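N5-carboxyaminoimidazole ribonucleotide synthetase (Bacillus anthracis, PDB 3QFF) probably uses ATP and bicarbonate to carboxylate aminoimidazole ribonucleotide, giving N5-carboxyaminoimidazole ribonucleotide in purine biosynthesis. Local coordinates at residues N112-K117 with E184-E188. Residues are numbered along the deposited sequence; the frame is centred on the assembly and turned at random.
With ADP (adenosine-5'-diphosphate), chain C.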
ATOM      1  N   ASN A 112       8.816  30.811  -4.881  1.00 28.29           N
ATOM      2  CA  ASN A 112       8.476  32.176  -5.251  1.00 28.18           C
ATOM      3  C   ASN A 112       7.825  32.149  -6.630  1.00 27.51           C
ATOM      4  O   ASN A 112       8.451  31.687  -7.588  1.00 26.98           O
ATOM      5  CB  ASN A 112       9.754  33.044  -5.260  1.00 28.22           C
ATOM      6  CG  ASN A 112       9.484  34.505  -5.623  1.00 29.35           C
ATOM      7  OD1 ASN A 112       8.976  34.807  -6.698  1.00 27.92           O
ATOM      8  ND2 ASN A 112       9.851  35.425  -4.717  1.00 29.59           N
ATOM      9  N   ARG A 113       6.581  32.628  -6.717  1.00 26.98           N
ATOM     10  CA  ARG A 113       5.784  32.554  -7.963  1.00 28.10           C
ATOM     11  C   ARG A 113       6.476  33.212  -9.147  1.00 27.62           C
ATOM     12  O   ARG A 113       6.386  32.732 -10.278  1.00 27.52           O
ATOM     13  CB  ARG A 113       4.408  33.207  -7.785  1.00 28.63           C
ATOM     14  CG  ARG A 113       3.487  32.497  -6.805  1.00 31.84           C
ATOM     15  CD  ARG A 113       2.052  33.001  -6.976  1.00 36.21           C
ATOM     16  NE  ARG A 113       1.186  32.503  -5.910  1.00 40.83           N
ATOM     17  CZ  ARG A 113       0.506  31.360  -5.972  1.00 42.84           C
ATOM     18  NH1 ARG A 113      -0.254  30.993  -4.947  1.00 44.56           N
ATOM     19  NH2 ARG A 113       0.584  30.590  -7.057  1.00 41.01           N
ATOM     20  N   PHE A 114       7.161  34.319  -8.887  1.00 27.11           N
ATOM     21  CA  PHE A 114       7.904  35.003  -9.949  1.00 27.01           C
ATOM     22  C   PHE A 114       9.121  34.198 -10.396  1.00 26.32           C
ATOM     23  O   PHE A 114       9.292  33.946 -11.585  1.00 26.46           O
ATOM     24  CB  PHE A 114       8.303  36.427  -9.524  1.00 27.74           C
ATOM     25  CG  PHE A 114       8.969  37.208 -10.616  1.00 28.67           C
ATOM     26  CD1 PHE A 114       8.209  37.805 -11.618  1.00 29.76           C
ATOM     27  CD2 PHE A 114      10.350  37.312 -10.668  1.00 30.05           C
ATOM     28  CE1 PHE A 114       8.822  38.525 -12.641  1.00 30.09           C
ATOM     29  CE2 PHE A 114      10.972  38.030 -11.695  1.00 31.38           C
ATOM     30  CZ  PHE A 114      10.199  38.627 -12.686  1.00 30.10           C
ATOM     31  N   THR A 115       9.962  33.788  -9.449  1.00 26.36           N
ATOM     32  CA  THR A 115      11.105  32.923  -9.763  1.00 26.27           C
ATOM     33  C   THR A 115      10.646  31.668 -10.513  1.00 26.02           C
ATOM     34  O   THR A 115      11.289  31.236 -11.481  1.00 25.69           O
ATOM     35  CB  THR A 115      11.885  32.542  -8.486  1.00 26.43           C
ATOM     36  OG1 THR A 115      12.166  33.735  -7.757  1.00 27.15           O
ATOM     37  CG2 THR A 115      13.201  31.882  -8.825  1.00 26.04           C
ATOM     38  N   GLU A 116       9.515  31.121 -10.070  1.00 25.28           N
ATOM     39  CA  GLU A 116       8.952  29.893 -10.619  1.00 25.53           C
ATOM     40  C   GLU A 116       8.590  30.064 -12.098  1.00 25.28           C
ATOM     41  O   GLU A 116       9.013  29.262 -12.925  1.00 24.01           O
ATOM     42  CB  GLU A 116       7.729  29.457  -9.799  1.00 25.61           C
ATOM     43  CG  GLU A 116       7.040  28.164 -10.223  1.00 27.85           C
ATOM     44  CD  GLU A 116       5.912  27.786  -9.274  1.00 32.20           C
ATOM     45  OE1 GLU A 116       5.008  28.623  -9.034  1.00 35.65           O
ATOM     46  OE2 GLU A 116       5.930  26.661  -8.735  1.00 34.18           O
ATOM     47  N   LYS A 117       7.828  31.110 -12.420  1.00 25.50           N
ATOM     48  CA  LYS A 117       7.469  31.398 -13.813  1.00 26.70           C
ATOM     49  C   LYS A 117       8.677  31.657 -14.720  1.00 26.83           C
ATOM     50  O   LYS A 117       8.719  31.155 -15.859  1.00 26.60           O
ATOM     51  CB  LYS A 117       6.421  32.512 -13.894  1.00 27.14           C
ATOM     52  CG  LYS A 117       5.025  31.956 -13.623  1.00 29.76           C
ATOM     53  CD  LYS A 117       3.936  32.987 -13.780  1.00 34.48           C
ATOM     54  CE  LYS A 117       2.614  32.321 -14.157  1.00 35.30           C
ATOM     55  NZ  LYS A 117       2.230  31.225 -13.198  1.00 35.40           N
ATOM     56  N   GLU A 184       4.771  41.468  -1.760  1.00 36.84           N
ATOM     57  CA  GLU A 184       5.234  41.361  -3.131  1.00 35.97           C
ATOM     58  C   GLU A 184       4.314  40.407  -3.881  1.00 35.31           C
ATOM     59  O   GLU A 184       3.993  39.316  -3.388  1.00 35.00           O
ATOM     60  CB  GLU A 184       6.664  40.829  -3.176  1.00 35.77           C
ATOM     61  CG  GLU A 184       7.212  40.687  -4.596  1.00 36.01           C
ATOM     62  CD  GLU A 184       8.564  40.002  -4.645  1.00 37.58           C
ATOM     63  OE1 GLU A 184       9.575  40.707  -4.874  1.00 35.59           O
ATOM     64  OE2 GLU A 184       8.613  38.762  -4.455  1.00 37.48           O
ATOM     65  N   CYS A 185       3.916  40.831  -5.072  1.00 35.15           N
ATOM     66  CA  CYS A 185       2.944  40.124  -5.885  1.00 34.92           C
ATOM     67  C   CYS A 185       3.368  39.906  -7.337  1.00 34.37           C
ATOM     68  O   CYS A 185       4.389  40.418  -7.818  1.00 33.73           O
ATOM     69  CB  CYS A 185       1.613  40.882  -5.855  1.00 35.39           C
ATOM     70  SG  CYS A 185       0.817  40.869  -4.232  1.00 37.76           S
ATOM     71  N   ILE A 186       2.554  39.117  -8.021  1.00 33.84           N
ATOM     72  CA  ILE A 186       2.626  38.955  -9.445  1.00 33.91           C
ATOM     73  C   ILE A 186       1.208  39.185  -9.975  1.00 33.70           C
ATOM     74  O   ILE A 186       0.239  38.779  -9.341  1.00 33.52           O
ATOM     75  CB  ILE A 186       3.165  37.526  -9.801  1.00 34.05           C
ATOM     76  CG1 ILE A 186       3.494  37.398 -11.277  1.00 35.22           C
ATOM     77  CG2 ILE A 186       2.198  36.406  -9.360  1.00 33.87           C
ATOM     78  CD1 ILE A 186       3.962  35.981 -11.635  1.00 37.73           C
ATOM     79  N   LEU A 187       1.091  39.856 -11.112  1.00 33.73           N
ATOM     80  CA  LEU A 187      -0.184  39.937 -11.809  1.00 34.29           C
ATOM     81  C   LEU A 187      -0.116  39.092 -13.072  1.00 34.94           C
ATOM     82  O   LEU A 187       0.812  39.240 -13.866  1.00 34.58           O
ATOM     83  CB  LEU A 187      -0.541  41.380 -12.170  1.00 33.93           C
ATOM     84  CG  LEU A 187      -1.959  41.608 -12.735  1.00 33.39           C
ATOM     85  CD1 LEU A 187      -2.948  41.775 -11.607  1.00 32.22           C
ATOM     86  CD2 LEU A 187      -2.008  42.826 -13.650  1.00 32.33           C
ATOM     87  N   GLU A 188      -1.107  38.216 -13.247  1.00 35.80           N
ATOM     88  CA  GLU A 188      -1.180  37.326 -14.406  1.00 37.27           C
ATOM     89  C   GLU A 188      -2.418  37.598 -15.250  1.00 37.77           C
ATOM     90  O   GLU A 188      -3.492  37.865 -14.702  1.00 37.98           O
ATOM     91  CB  GLU A 188      -1.256  35.873 -13.956  1.00 37.35           C
ATOM     92  CG  GLU A 188      -0.088  35.367 -13.132  1.00 39.27           C
ATOM     93  CD  GLU A 188      -0.273  33.913 -12.729  1.00 42.04           C
ATOM     94  OE1 GLU A 188       0.452  33.452 -11.825  1.00 44.36           O
ATOM     95  OE2 GLU A 188      -1.160  33.234 -13.302  1.00 42.17           O
TER
HETATM   96  PB  ADP C 400      -2.797  28.477  -5.096  1.00 62.88           P
HETATM   97  O1B ADP C 400      -3.459  29.124  -3.901  1.00 62.84           O
HETATM   98  O2B ADP C 400      -1.286  28.485  -5.008  1.00 62.26           O
HETATM   99  O3B ADP C 400      -3.400  27.142  -5.462  1.00 62.65           O
HETATM  100  PA  ADP C 400      -3.160  29.162  -7.907  1.00 60.58           P
HETATM  101  O1A ADP C 400      -3.133  27.666  -8.145  1.00 61.16           O
HETATM  102  O2A ADP C 400      -2.163  30.060  -8.601  1.00 60.28           O
HETATM  103  O3A ADP C 400      -3.136  29.492  -6.319  1.00 61.78           O
HETATM  104  O5' ADP C 400      -4.612  29.697  -8.342  1.00 59.78           O
HETATM  105  C5' ADP C 400      -5.771  29.275  -7.627  1.00 59.37           C
HETATM  106  C4' ADP C 400      -6.934  29.127  -8.596  1.00 58.68           C
HETATM  107  O4' ADP C 400      -7.168  30.378  -9.247  1.00 57.97           O
HETATM  108  C3' ADP C 400      -6.638  28.114  -9.691  1.00 58.29           C
HETATM  109  O3' ADP C 400      -7.177  26.829  -9.366  1.00 59.10           O
HETATM  110  C2' ADP C 400      -7.282  28.704 -10.930  1.00 58.33           C
HETATM  111  O2' ADP C 400      -8.594  28.162 -11.101  1.00 57.59           O
HETATM  112  C1' ADP C 400      -7.400  30.194 -10.648  1.00 57.50           C
HETATM  113  N9  ADP C 400      -6.386  30.947 -11.438  1.00 56.66           N
HETATM  114  C8  ADP C 400      -5.141  31.270 -11.028  1.00 56.00           C
HETATM  115  N7  ADP C 400      -4.470  31.959 -11.984  1.00 55.36           N
HETATM  116  C5  ADP C 400      -5.291  32.093 -13.038  1.00 54.99           C
HETATM  117  C6  ADP C 400      -5.211  32.716 -14.384  1.00 54.68           C
HETATM  118  N6  ADP C 400      -4.086  33.351 -14.799  1.00 52.96           N
HETATM  119  N1  ADP C 400      -6.304  32.624 -15.182  1.00 54.85           N
HETATM  120  C2  ADP C 400      -7.428  31.996 -14.789  1.00 54.93           C
HETATM  121  N3  ADP C 400      -7.567  31.412 -13.585  1.00 55.17           N
HETATM  122  C4  ADP C 400      -6.555  31.427 -12.677  1.00 55.74           C
HETATM  123  O   HOH W   1      10.905  38.254  -6.472  1.00 43.00           O
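Lys-117 meets the buried carboxylate of Glu-188 from above its plane, NZ standing 3.2 Å from OE1 in a hydrogen-bonded salt bridge, 62° out of that plane. The bend at the end of the lysine chain (chi4 54°) turns NZ toward OE1, which Lys-153 shares. The other oxygen, OE2, accepts from adenine N6 of ADP at 3.3 Å, so the one carboxylate bridges Lys-117 of the helix and the adenine. Arg-113 serves the opposite end of the nucleotide: its extended chain carries NH1 to beta-phosphate O2B at 2.7 Å, in the guanidinium plane, while NH2 pairs with Glu-274. Between the two cationic chains rises Ile-186, its CD1 3.7 Å from Lys-117 CD and its CG2 more loosely beside Arg-113 CD, at 4.2 Å. Farther from the nucleotide, N-cap Asn-112 accepts through OD1 from Thr-115 N and, weakly, Phe-114 N; a water joins its ND2, weakly, to Glu-184 OE2, also bonded to Thr-155. Helix and strand thus grip the nucleotide jointly, consistent with an ATP-grasp enzyme. The axes of 113-117 and 185-188 approach to 9.1 Å at 51°; strand 185-189 runs between 130-133 and 150-154, and beyond it helix 136-146 touches Leu-187 through Ala-142 and Leu-146.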